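Local coordinates for protein malate dehydrogenase (Porphyromonas gingivalis, PDB 3FI9) that probably catalyses the NAD-dependent interconversion of malate and oxaloacetate, at residues T12-A17 and C38-F43; V45-V50 and F66-K71; L153-L158 and T176-G181; Q170-N175 and K194-P199. All coordinates share one frame; numbering follows the deposited sequence.

In the fold
Interactions 1 and 2 belong to the Rossmann-type nucleotide-binding half of the chain and touch each other: strand 37-40 pairs with strand 10-14 in the first, and the helix that follows it packs on edge strand 65-67 in the second. Interaction 1 is partly buried and rests on backbone hydrogen bonds plus one carboxylate; interaction 2 is an apolar surface contact. Interactions 3 and 4 lie in the C-terminal alpha/beta domain, their segments alternating along the chain, with centres about 14 Å apart. Interaction 3 is buried yet polar, built on hydroxyls and waters beside the predicted active site, whereas interaction 4 is a small antiparallel pairing, partly buried, toward the outside of the chain.

Interaction 1 (T12-A17 and C38-F43); sequences TIVGAA and CLYDPF
The Y40 ring is met at its edge by CG1 of V14, 3.7 Å from Y40 CD2, while the backbone N of P42 lies over one face, offset toward the rim. The carboxylate of D41 is approached from above its plane by the backbone N of A17, 2.9 Å from D41 OD2. Both groups belong to the start of a Rossmann fold, where the glycine-rich turn follows strand 10-14 in a beta-alpha-beta unit whose second strand, parallel to the first, is 37-40. CG of Y40 stands anti to the backbone N (chi1 162°), which lays the ring alongside V14 on the sheet face it shares with T12 and C38. On the other face, CB of A16 packs against CB of L39 at 3.6 Å.

The strands are joined by I13 N to C38 O (2.8 Å) and Y40 N to I13 O (2.9 Å). At the strand end, Y40 O accepts from both G15 N and A16 N, so a single carbonyl anchors the turn as it leaves the sheet. G15, A16, A17 and D41 are predicted to bind NAD(+); an acidic residue at the end of the second strand is the usual partner of the adenosine ribose in such enzymes. D41 is itself held in an Asx turn, in which F43 N donates to the anti lone pair of D41 OD1, 2.9 Å away.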
loop_
_atom_site.group_PDB
_atom_site.type_symbol
_atom_site.label_atom_id
_atom_site.label_comp_id
_atom_site.label_asym_id
_atom_site.label_seq_id
_atom_site.Cartn_x
_atom_site.Cartn_y
_atom_site.Cartn_z
ATOM N N THR A 12 -12.354 -10.295 6.654
ATOM C CA THR A 12 -12.974 -9.935 5.397
ATOM C C THR A 12 -13.015 -8.432 5.116
ATOM O O THR A 12 -13.560 -7.627 5.896
ATOM C CB THR A 12 -14.385 -10.484 5.345
ATOM O OG1 THR A 12 -14.314 -11.913 5.375
ATOM C CG2 THR A 12 -15.104 -10.026 4.068
ATOM N N ILE A 13 -12.505 -8.069 3.954
ATOM C CA ILE A 13 -12.553 -6.674 3.495
ATOM C C ILE A 13 -13.726 -6.523 2.595
ATOM O O ILE A 13 -13.794 -7.201 1.582
ATOM C CB ILE A 13 -11.296 -6.311 2.687
ATOM C CG1 ILE A 13 -10.042 -6.481 3.533
ATOM C CG2 ILE A 13 -11.384 -4.837 2.138
ATOM C CD1 ILE A 13 -10.103 -5.919 4.896
ATOM N N VAL A 14 -14.668 -5.644 2.944
ATOM C CA VAL A 14 -15.768 -5.361 2.044
ATOM C C VAL A 14 -15.448 -4.108 1.224
ATOM O O VAL A 14 -14.981 -3.133 1.772
ATOM C CB VAL A 14 -17.105 -5.188 2.837
ATOM C CG1 VAL A 14 -18.213 -4.721 1.923
ATOM C CG2 VAL A 14 -17.493 -6.482 3.461
ATOM N N GLY A 15 -15.664 -4.149 -0.085
ATOM C CA GLY A 15 -15.332 -3.008 -0.916
ATOM C C GLY A 15 -13.923 -3.134 -1.449
ATOM O O GLY A 15 -13.290 -2.137 -1.751
ATOM N N ALA A 16 -13.442 -4.374 -1.543
ATOM C CA ALA A 16 -12.033 -4.668 -1.870
ATOM C C ALA A 16 -11.597 -4.330 -3.308
ATOM O O ALA A 16 -10.395 -4.254 -3.586
ATOM C CB ALA A 16 -11.739 -6.178 -1.582
ATOM N N ALA A 17 -12.553 -4.139 -4.230
ATOM C CA ALA A 17 -12.165 -3.871 -5.618
ATOM C C ALA A 17 -11.690 -2.438 -5.832
ATOM O O ALA A 17 -11.003 -2.156 -6.807
ATOM C CB ALA A 17 -13.306 -4.206 -6.606
ATOM N N CYS A 38 -9.969 -12.427 3.211
ATOM C CA CYS A 38 -11.009 -12.609 2.210
ATOM C C CYS A 38 -11.477 -11.271 1.652
ATOM O O CYS A 38 -11.791 -10.342 2.421
ATOM C CB CYS A 38 -12.171 -13.402 2.824
ATOM S SG CYS A 38 -13.605 -13.567 1.764
ATOM N N LEU A 39 -11.480 -11.168 0.321
ATOM C CA LEU A 39 -11.806 -9.923 -0.358
ATOM C C LEU A 39 -13.187 -10.035 -0.987
ATOM O O LEU A 39 -13.450 -10.960 -1.805
ATOM C CB LEU A 39 -10.747 -9.605 -1.399
ATOM C CG LEU A 39 -9.279 -9.586 -0.947
ATOM C CD1 LEU A 39 -8.466 -8.982 -2.099
ATOM C CD2 LEU A 39 -9.154 -8.737 0.340
ATOM N N TYR A 40 -14.088 -9.112 -0.613
ATOM C CA TYR A 40 -15.450 -9.154 -1.153
ATOM C C TYR A 40 -15.754 -7.847 -1.908
ATOM O O TYR A 40 -15.439 -6.761 -1.409
ATOM C CB TYR A 40 -16.503 -9.391 -0.046
ATOM C CG TYR A 40 -17.895 -9.001 -0.536
ATOM C CD1 TYR A 40 -18.663 -9.889 -1.295
ATOM C CD2 TYR A 40 -18.409 -7.736 -0.292
ATOM C CE1 TYR A 40 -19.921 -9.543 -1.760
ATOM C CE2 TYR A 40 -19.665 -7.357 -0.775
ATOM C CZ TYR A 40 -20.411 -8.261 -1.528
ATOM O OH TYR A 40 -21.648 -7.873 -2.003
ATOM N N ASP A 41 -16.344 -7.953 -3.100
ATOM C CA ASP A 41 -16.877 -6.805 -3.789
ATOM C C ASP A 41 -17.909 -7.332 -4.764
ATOM O O ASP A 41 -17.678 -8.374 -5.421
ATOM C CB ASP A 41 -15.769 -6.071 -4.569
ATOM C CG ASP A 41 -16.070 -4.605 -4.799
ATOM O OD1 ASP A 41 -16.917 -4.343 -5.671
ATOM O OD2 ASP A 41 -15.438 -3.694 -4.152
ATOM N N PRO A 42 -19.032 -6.602 -4.909
ATOM C CA PRO A 42 -20.001 -6.917 -6.017
ATOM C C PRO A 42 -19.374 -6.798 -7.391
ATOM O O PRO A 42 -19.874 -7.399 -8.338
ATOM C CB PRO A 42 -21.094 -5.839 -5.867
ATOM C CG PRO A 42 -20.446 -4.737 -5.069
ATOM C CD PRO A 42 -19.492 -5.462 -4.094
ATOM N N PHE A 43 -18.302 -6.020 -7.535
ATOM C CA PHE A 43 -17.724 -5.799 -8.869
ATOM C C PHE A 43 -16.708 -6.894 -9.166
ATOM O O PHE A 43 -15.525 -6.745 -8.867
ATOM C CB PHE A 43 -17.119 -4.392 -8.961
ATOM C CG PHE A 43 -16.541 -4.048 -10.300
ATOM C CD1 PHE A 43 -17.151 -4.485 -11.474
ATOM C CD2 PHE A 43 -15.403 -3.268 -10.389
ATOM C CE1 PHE A 43 -16.614 -4.161 -12.715
ATOM C CE2 PHE A 43 -14.852 -2.941 -11.622
ATOM C CZ PHE A 43 -15.459 -3.388 -12.781
#

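Interaction 2 (V45-V50 and F66-K71); sequences VGLEGV and FTSDIK
The second beta-alpha-beta unit of the Rossmann fold, strand 37-40, helix 44-57 and strand 65-67, is closed here by helix residues leaning on the outermost parallel strand. No hydrogen bond crosses between the segments; the junction is made by the side chains of L47 and E48 on one part and F66 on the other, with the backbone of T67 close by.

L47 makes the main apolar contact. Its CG stands anti to the backbone N (chi1 -177°), carrying the branch from the helix down to the sheet, where CG lies 3.9 Å from F66 CD1. One methyl, CD1, approaches F66 CB, and the other, CD2, reaches the carbonyl of T67 at 3.2 Å from its O. F66 takes the position between its own backbone N and carbonyl carbon (chi1 63°), which swings the ring up beside the helix. Past L47, the ring reaches E48, whose CA is 4.1 Å from F66 CE1. The aliphatic part of the glutamate then runs on past the far end of the ring, its CG near F66 CZ.

L47 also touches L39 and A16, tying the helix to strand 37-40 and to the predicted NAD(+)-binding turn, while E48 packs on L231 of the second subunit. Beyond the strand the chain bends into helix 70-74 through an ST turn, and S68 OG is hydrogen-bonded to D41 O. T67 OG1, which is also hydrogen-bonded to E72 OE1, closes the turn by accepting from D69 N at 3.0 Å.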
loop_
_atom_site.group_PDB
_atom_site.type_symbol
_atom_site.label_atom_id
_atom_site.label_comp_id
_atom_site.label_asym_id
_atom_site.label_seq_id
_atom_site.Cartn_x
_atom_site.Cartn_y
_atom_site.Cartn_z
ATOM N N VAL A 45 -15.141 -8.258 -11.723
ATOM C CA VAL A 45 -13.970 -8.150 -12.575
ATOM C C VAL A 45 -12.871 -7.309 -11.901
ATOM O O VAL A 45 -11.711 -7.703 -11.878
ATOM C CB VAL A 45 -14.337 -7.638 -13.989
ATOM C CG1 VAL A 45 -13.066 -7.252 -14.751
ATOM C CG2 VAL A 45 -15.072 -8.729 -14.696
ATOM N N GLY A 46 -13.261 -6.190 -11.304
ATOM C CA GLY A 46 -12.330 -5.348 -10.623
ATOM C C GLY A 46 -11.742 -6.110 -9.473
ATOM O O GLY A 46 -10.552 -5.996 -9.250
ATOM N N LEU A 47 -12.568 -6.914 -8.780
ATOM C CA LEU A 47 -12.130 -7.710 -7.632
ATOM C C LEU A 47 -11.053 -8.683 -8.053
ATOM O O LEU A 47 -10.049 -8.855 -7.367
ATOM C CB LEU A 47 -13.284 -8.530 -7.019
ATOM C CG LEU A 47 -13.054 -9.388 -5.748
ATOM C CD1 LEU A 47 -12.414 -8.595 -4.570
ATOM C CD2 LEU A 47 -14.349 -10.009 -5.298
ATOM N N GLU A 48 -11.290 -9.360 -9.172
ATOM C CA GLU A 48 -10.315 -10.334 -9.629
ATOM C C GLU A 48 -8.954 -9.691 -9.907
ATOM O O GLU A 48 -7.924 -10.321 -9.664
ATOM C CB GLU A 48 -10.793 -11.066 -10.894
ATOM C CG GLU A 48 -9.830 -12.147 -11.313
ATOM C CD GLU A 48 -10.297 -12.900 -12.567
ATOM O OE1 GLU A 48 -11.457 -12.704 -12.992
ATOM O OE2 GLU A 48 -9.509 -13.719 -13.084
ATOM N N GLY A 49 -8.946 -8.464 -10.428
ATOM C CA GLY A 49 -7.681 -7.815 -10.762
ATOM C C GLY A 49 -6.936 -7.491 -9.481
ATOM O O GLY A 49 -5.693 -7.537 -9.439
ATOM N N VAL A 50 -7.700 -7.123 -8.453
ATOM C CA VAL A 50 -7.103 -6.832 -7.161
ATOM C C VAL A 50 -6.465 -8.090 -6.590
ATOM O O VAL A 50 -5.333 -8.021 -6.149
ATOM C CB VAL A 50 -8.075 -6.242 -6.165
ATOM C CG1 VAL A 50 -7.391 -6.052 -4.834
ATOM C CG2 VAL A 50 -8.647 -4.903 -6.697
ATOM N N PHE A 66 -11.275 -14.598 -2.683
ATOM C CA PHE A 66 -12.089 -13.462 -3.102
ATOM C C PHE A 66 -13.414 -13.959 -3.598
ATOM O O PHE A 66 -13.516 -15.085 -4.113
ATOM C CB PHE A 66 -11.401 -12.573 -4.115
ATOM C CG PHE A 66 -11.086 -13.237 -5.430
ATOM C CD1 PHE A 66 -11.937 -13.079 -6.527
ATOM C CD2 PHE A 66 -9.939 -13.998 -5.578
ATOM C CE1 PHE A 66 -11.631 -13.685 -7.751
ATOM C CE2 PHE A 66 -9.638 -14.595 -6.806
ATOM C CZ PHE A 66 -10.476 -14.450 -7.872
ATOM N N THR A 67 -14.432 -13.123 -3.437
ATOM C CA THR A 67 -15.774 -13.521 -3.804
ATOM C C THR A 67 -16.700 -12.316 -3.928
ATOM O O THR A 67 -16.511 -11.278 -3.249
ATOM C CB THR A 67 -16.355 -14.567 -2.768
ATOM O OG1 THR A 67 -17.676 -14.958 -3.162
ATOM C CG2 THR A 67 -16.460 -13.972 -1.363
ATOM N N SER A 68 -17.695 -12.448 -4.809
ATOM C CA SER A 68 -18.797 -11.470 -4.904
ATOM C C SER A 68 -20.094 -11.963 -4.262
ATOM O O SER A 68 -21.154 -11.338 -4.445
ATOM C CB SER A 68 -19.078 -11.091 -6.352
ATOM O OG SER A 68 -17.934 -10.504 -6.907
ATOM N N ASP A 69 -19.992 -13.053 -3.509
ATOM C CA ASP A 69 -21.111 -13.654 -2.782
ATOM C C ASP A 69 -20.953 -13.331 -1.309
ATOM O O ASP A 69 -20.003 -13.786 -0.649
ATOM C CB ASP A 69 -21.138 -15.182 -2.943
ATOM C CG ASP A 69 -22.373 -15.826 -2.255
ATOM O OD1 ASP A 69 -23.433 -15.972 -2.901
ATOM O OD2 ASP A 69 -22.333 -16.100 -1.057
ATOM N N ILE A 70 -21.886 -12.547 -0.782
ATOM C CA ILE A 70 -21.750 -12.107 0.588
ATOM C C ILE A 70 -21.799 -13.232 1.606
ATOM O O ILE A 70 -21.129 -13.153 2.587
ATOM C CB ILE A 70 -22.760 -10.994 0.955
ATOM C CG1 ILE A 70 -22.405 -10.452 2.341
ATOM C CG2 ILE A 70 -24.208 -11.467 0.829
ATOM C CD1 ILE A 70 -21.204 -9.476 2.263
ATOM N N LYS A 71 -22.617 -14.268 1.386
ATOM C CA LYS A 71 -22.646 -15.385 2.315
ATOM C C LYS A 71 -21.269 -16.026 2.403
ATOM O O LYS A 71 -20.796 -16.335 3.478
ATOM C CB LYS A 71 -23.675 -16.470 1.924
ATOM C CG LYS A 71 -23.826 -17.528 3.054
ATOM C CD LYS A 71 -24.770 -18.701 2.701
ATOM C CE LYS A 71 -24.928 -19.615 3.925
ATOM N NZ LYS A 71 -26.074 -20.560 3.735
#

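Interaction 3 (L153-L158 and T176-G181); sequences LDSTRL and TRTYGG
D154 and T178 meet at about a right angle, the CB of the aspartate lying 3.1 Å from T178 OG1 as the first turn of helix 153-166 passes over strand 178-180, the two running nearly antiparallel. The threonine hydroxyl sits between its own backbone N and carbonyl carbon (chi1 75°), a rotation that turns it toward the helix. There it gives its proton to one water, which in turn donates to D154 OD2 (2.6 Å) and to G181 O. The same hydroxyl accepts from a second water, which is also bonded to S155 OG.

S155 grips the backbone of the same threonine. Its OG accepts a nearly straight bond from T178 N, 3.1 Å and 163° at the hydrogen. Two residues before T178, the T176 hydroxyl donates to the backbone O of the same S155 at 3.2 Å, standing well above the plane of that carbonyl. L158 crosses T176 obliquely, its CG 4.2 Å from T176 CG2, and closes the apolar end against helix 211-222.

D154 OD2 also accepts from the backbone N of G183, and its side chain touches H182, the predicted proton acceptor; R157, on the same helix, is a predicted substrate-binding residue. This proximity of aspartate and histidine is consistent with the Asp-His dyad known in malate dehydrogenases. The water and the backbone amide gripping D154 OD2 probably fix the carboxylate's orientation, so T178 OG1, through the water, probably acts as a second-shell group behind D154.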
loop_
_atom_site.group_PDB
_atom_site.type_symbol
_atom_site.label_atom_id
_atom_site.label_comp_id
_atom_site.label_asym_id
_atom_site.label_seq_id
_atom_site.Cartn_x
_atom_site.Cartn_y
_atom_site.Cartn_z
ATOM N N LEU A 153 -8.446 10.534 10.903
ATOM C CA LEU A 153 -7.798 11.384 9.873
ATOM C C LEU A 153 -7.849 12.862 10.216
ATOM O O LEU A 153 -6.954 13.594 9.818
ATOM C CB LEU A 153 -8.344 11.151 8.446
ATOM C CG LEU A 153 -8.100 9.766 7.801
ATOM C CD1 LEU A 153 -8.432 9.777 6.281
ATOM C CD2 LEU A 153 -6.657 9.245 7.989
ATOM N N ASP A 154 -8.880 13.312 10.922
ATOM C CA ASP A 154 -8.916 14.732 11.311
ATOM C C ASP A 154 -7.733 15.000 12.267
ATOM O O ASP A 154 -7.086 16.053 12.196
ATOM C CB ASP A 154 -10.265 15.114 11.988
ATOM C CG ASP A 154 -11.390 15.450 10.960
ATOM O OD1 ASP A 154 -11.133 15.539 9.742
ATOM O OD2 ASP A 154 -12.556 15.615 11.377
ATOM N N SER A 155 -7.446 14.028 13.133
ATOM C CA SER A 155 -6.342 14.166 14.079
ATOM C C SER A 155 -4.935 14.085 13.431
ATOM O O SER A 155 -4.030 14.838 13.809
ATOM C CB SER A 155 -6.487 13.159 15.224
ATOM O OG SER A 155 -7.656 13.416 16.008
ATOM N N THR A 156 -4.749 13.206 12.440
ATOM C CA THR A 156 -3.433 13.081 11.769
ATOM C C THR A 156 -3.238 14.274 10.851
ATOM O O THR A 156 -2.116 14.776 10.697
ATOM C CB THR A 156 -3.293 11.752 10.960
ATOM O OG1 THR A 156 -4.269 11.706 9.891
ATOM C CG2 THR A 156 -3.500 10.575 11.877
ATOM N N ARG A 157 -4.330 14.775 10.296
ATOM C CA ARG A 157 -4.219 15.947 9.436
ATOM C C ARG A 157 -3.895 17.168 10.322
ATOM O O ARG A 157 -3.042 17.982 9.995
ATOM C CB ARG A 157 -5.496 16.141 8.654
ATOM C CG ARG A 157 -5.639 15.101 7.546
ATOM C CD ARG A 157 -7.013 15.254 6.802
ATOM N NE ARG A 157 -7.115 14.234 5.765
ATOM C CZ ARG A 157 -8.255 13.890 5.161
ATOM N NH1 ARG A 157 -9.390 14.482 5.481
ATOM N NH2 ARG A 157 -8.261 12.953 4.224
ATOM N N LEU A 158 -4.534 17.268 11.471
ATOM C CA LEU A 158 -4.159 18.367 12.375
ATOM C C LEU A 158 -2.679 18.285 12.768
ATOM O O LEU A 158 -1.973 19.296 12.806
ATOM C CB LEU A 158 -5.073 18.420 13.595
ATOM C CG LEU A 158 -4.779 19.497 14.653
ATOM C CD1 LEU A 158 -5.000 20.871 14.094
ATOM C CD2 LEU A 158 -5.734 19.313 15.855
ATOM N N THR A 176 -2.458 15.252 19.168
ATOM C CA THR A 176 -3.394 16.148 18.491
ATOM C C THR A 176 -4.712 15.390 18.429
ATOM O O THR A 176 -4.740 14.197 18.067
ATOM C CB THR A 176 -2.974 16.415 17.049
ATOM O OG1 THR A 176 -2.394 15.215 16.529
ATOM C CG2 THR A 176 -1.948 17.517 16.955
ATOM N N ARG A 177 -5.797 16.063 18.773
ATOM C CA ARG A 177 -7.072 15.381 18.924
ATOM C C ARG A 177 -8.219 16.227 18.416
ATOM O O ARG A 177 -8.317 17.392 18.772
ATOM C CB ARG A 177 -7.345 15.032 20.403
ATOM C CG ARG A 177 -6.480 13.964 20.932
ATOM C CD ARG A 177 -6.742 12.670 20.217
ATOM N NE ARG A 177 -6.042 11.587 20.878
ATOM C CZ ARG A 177 -4.856 11.117 20.506
ATOM N NH1 ARG A 177 -4.222 11.624 19.461
ATOM N NH2 ARG A 177 -4.301 10.128 21.201
ATOM N N THR A 178 -9.063 15.646 17.552
ATOM C CA THR A 178 -10.378 16.200 17.307
ATOM C C THR A 178 -11.395 15.127 17.737
ATOM O O THR A 178 -11.189 13.934 17.503
ATOM C CB THR A 178 -10.638 16.592 15.823
ATOM O OG1 THR A 178 -10.850 15.408 15.048
ATOM C CG2 THR A 178 -9.439 17.359 15.186
ATOM N N TYR A 179 -12.526 15.558 18.284
ATOM C CA TYR A 179 -13.608 14.663 18.653
ATOM C C TYR A 179 -14.932 15.101 18.008
ATOM O O TYR A 179 -15.011 16.156 17.321
ATOM C CB TYR A 179 -13.757 14.618 20.191
ATOM C CG TYR A 179 -12.505 14.195 20.919
ATOM C CD1 TYR A 179 -11.929 12.945 20.702
ATOM C CD2 TYR A 179 -11.911 15.040 21.840
ATOM C CE1 TYR A 179 -10.759 12.579 21.373
ATOM C CE2 TYR A 179 -10.780 14.682 22.519
ATOM C CZ TYR A 179 -10.202 13.460 22.273
ATOM O OH TYR A 179 -9.084 13.114 22.983
ATOM N N GLY A 180 -15.963 14.273 18.183
ATOM C CA GLY A 180 -17.313 14.590 17.644
ATOM C C GLY A 180 -17.565 14.085 16.238
ATOM O O GLY A 180 -17.448 12.889 15.987
ATOM N N GLY A 181 -17.887 15.008 15.331
ATOM C CA GLY A 181 -18.161 14.684 13.916
ATOM C C GLY A 181 -16.878 14.902 13.152
ATOM O O GLY A 181 -15.828 15.105 13.763
HETATM O O HOH W 1 -13.022 14.821 13.773
HETATM O O HOH W 2 -9.775 12.609 14.717
#

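Interaction 4 (Q170-N175 and K194-P199); sequences QSLVTN and KVNGTP
L172 lies alongside N196, both side chains pointing the same way, with the methyl CD1 3.9 Å from N196 OD1. Beneath them the backbone carries the bond: N196 N donates to L172 O at 2.7 Å, approaching 34° out of the carbonyl plane. Beyond the non-hydrogen-bonded pair V173-V195, T174 and K194 form a hydrogen-bonded antiparallel pair, T174 N meeting K194 O in the carbonyl plane at 2.9 Å and K194 N returning the bond to T174 O.

The T174 hydroxyl sits between its backbone N and carbonyl carbon (chi1 54°), which brings OG1 across to K194 CB, 3.5 Å away. It is hydrogen-bonded to a water that donates to L172 O and accepts from G197 N, so the water pins the type I' turn of V195-T198 to the neighbouring strand. On the other face V173 CG1 and V195 CG2 touch loosely, 4.4 Å apart.

The pairing is one edge of a small three-stranded antiparallel sheet, completed by strand 198-199 across the exposed hairpin turn. Its valine face is laid against the C-terminal half of helix 153-166, V173 on L162 and V195 on F166, while the short 3-10 segment 170-172 reaches the second subunit through Q170 and S171.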
loop_
_atom_site.group_PDB
_atom_site.type_symbol
_atom_site.label_atom_id
_atom_site.label_comp_id
_atom_site.label_asym_id
_atom_site.label_seq_id
_atom_site.Cartn_x
_atom_site.Cartn_y
_atom_site.Cartn_z
ATOM N N GLN A 170 7.004 15.753 11.892
ATOM C CA GLN A 170 5.615 15.579 12.286
ATOM C C GLN A 170 5.371 14.918 13.640
ATOM O O GLN A 170 4.488 15.347 14.382
ATOM C CB GLN A 170 4.848 14.839 11.194
ATOM C CG GLN A 170 3.377 14.716 11.482
ATOM C CD GLN A 170 2.649 14.148 10.262
ATOM O OE1 GLN A 170 3.092 14.317 9.125
ATOM N NE2 GLN A 170 1.562 13.432 10.512
ATOM N N SER A 171 6.147 13.876 13.951
ATOM C CA SER A 171 5.993 13.093 15.189
ATOM C C SER A 171 6.243 13.926 16.426
ATOM O O SER A 171 5.909 13.510 17.515
ATOM C CB SER A 171 7.036 11.951 15.214
ATOM O OG SER A 171 6.437 10.741 14.836
ATOM N N LEU A 172 6.823 15.105 16.251
ATOM C CA LEU A 172 7.115 15.980 17.396
ATOM C C LEU A 172 5.889 16.765 17.851
ATOM O O LEU A 172 5.907 17.413 18.895
ATOM C CB LEU A 172 8.235 16.937 17.045
ATOM C CG LEU A 172 9.498 16.245 16.485
ATOM C CD1 LEU A 172 10.592 17.281 16.139
ATOM C CD2 LEU A 172 9.995 15.255 17.507
ATOM N N VAL A 173 4.821 16.712 17.066
ATOM C CA VAL A 173 3.543 17.309 17.496
ATOM C C VAL A 173 2.747 16.135 18.120
ATOM O O VAL A 173 2.338 15.221 17.420
ATOM C CB VAL A 173 2.778 17.936 16.306
ATOM C CG1 VAL A 173 1.458 18.562 16.776
ATOM C CG2 VAL A 173 3.610 18.989 15.620
ATOM N N THR A 174 2.531 16.152 19.421
ATOM C CA THR A 174 2.053 14.951 20.054
ATOM C C THR A 174 0.616 15.146 20.508
ATOM O O THR A 174 0.212 16.264 20.799
ATOM C CB THR A 174 2.989 14.560 21.219
ATOM O OG1 THR A 174 3.121 15.677 22.114
ATOM C CG2 THR A 174 4.382 14.222 20.641
ATOM N N ASN A 175 -0.170 14.064 20.512
ATOM C CA ASN A 175 -1.518 14.097 21.104
ATOM C C ASN A 175 -2.466 15.134 20.494
ATOM O O ASN A 175 -3.243 15.792 21.225
ATOM C CB ASN A 175 -1.438 14.331 22.615
ATOM C CG ASN A 175 -2.564 13.637 23.372
ATOM O OD1 ASN A 175 -3.072 12.624 22.919
ATOM N ND2 ASN A 175 -2.972 14.191 24.512
ATOM N N LYS A 194 0.776 18.982 22.251
ATOM C CA LYS A 194 2.042 19.687 22.467
ATOM C C LYS A 194 2.823 19.766 21.180
ATOM O O LYS A 194 2.780 18.847 20.365
ATOM C CB LYS A 194 2.890 18.910 23.459
ATOM C CG LYS A 194 2.471 19.087 24.880
ATOM C CD LYS A 194 3.219 18.102 25.779
ATOM C CE LYS A 194 2.786 18.353 27.223
ATOM N NZ LYS A 194 3.836 17.877 28.179
ATOM N N VAL A 195 3.591 20.835 21.027
ATOM C CA VAL A 195 4.402 20.999 19.850
ATOM C C VAL A 195 5.858 20.959 20.271
ATOM O O VAL A 195 6.374 21.947 20.805
ATOM C CB VAL A 195 4.098 22.346 19.181
ATOM C CG1 VAL A 195 5.081 22.602 18.059
ATOM C CG2 VAL A 195 2.622 22.390 18.696
ATOM N N ASN A 196 6.521 19.825 20.046
ATOM C CA ASN A 196 7.880 19.627 20.551
ATOM C C ASN A 196 7.969 19.934 22.046
ATOM O O ASN A 196 8.889 20.628 22.488
ATOM C CB ASN A 196 8.884 20.520 19.782
ATOM C CG ASN A 196 10.297 19.927 19.769
ATOM O OD1 ASN A 196 10.456 18.718 19.792
ATOM N ND2 ASN A 196 11.325 20.788 19.756
ATOM N N GLY A 197 7.006 19.438 22.823
ATOM C CA GLY A 197 7.015 19.624 24.270
ATOM C C GLY A 197 6.237 20.806 24.849
ATOM O O GLY A 197 5.790 20.772 26.010
ATOM N N THR A 198 6.059 21.841 24.058
ATOM C CA THR A 198 5.273 23.020 24.460
ATOM C C THR A 198 3.770 22.875 24.145
ATOM O O THR A 198 3.397 22.629 22.984
ATOM C CB THR A 198 5.747 24.220 23.665
ATOM O OG1 THR A 198 7.112 24.495 23.995
ATOM C CG2 THR A 198 4.883 25.432 23.921
ATOM N N PRO A 199 2.912 23.035 25.168
ATOM C CA PRO A 199 1.473 22.913 24.968
ATOM C C PRO A 199 1.010 23.797 23.829
ATOM O O PRO A 199 1.428 24.931 23.715
ATOM C CB PRO A 199 0.886 23.386 26.307
ATOM C CG PRO A 199 1.961 23.001 27.311
ATOM C CD PRO A 199 3.250 23.316 26.581
HETATM O O HOH W 3 5.523 17.015 21.964
#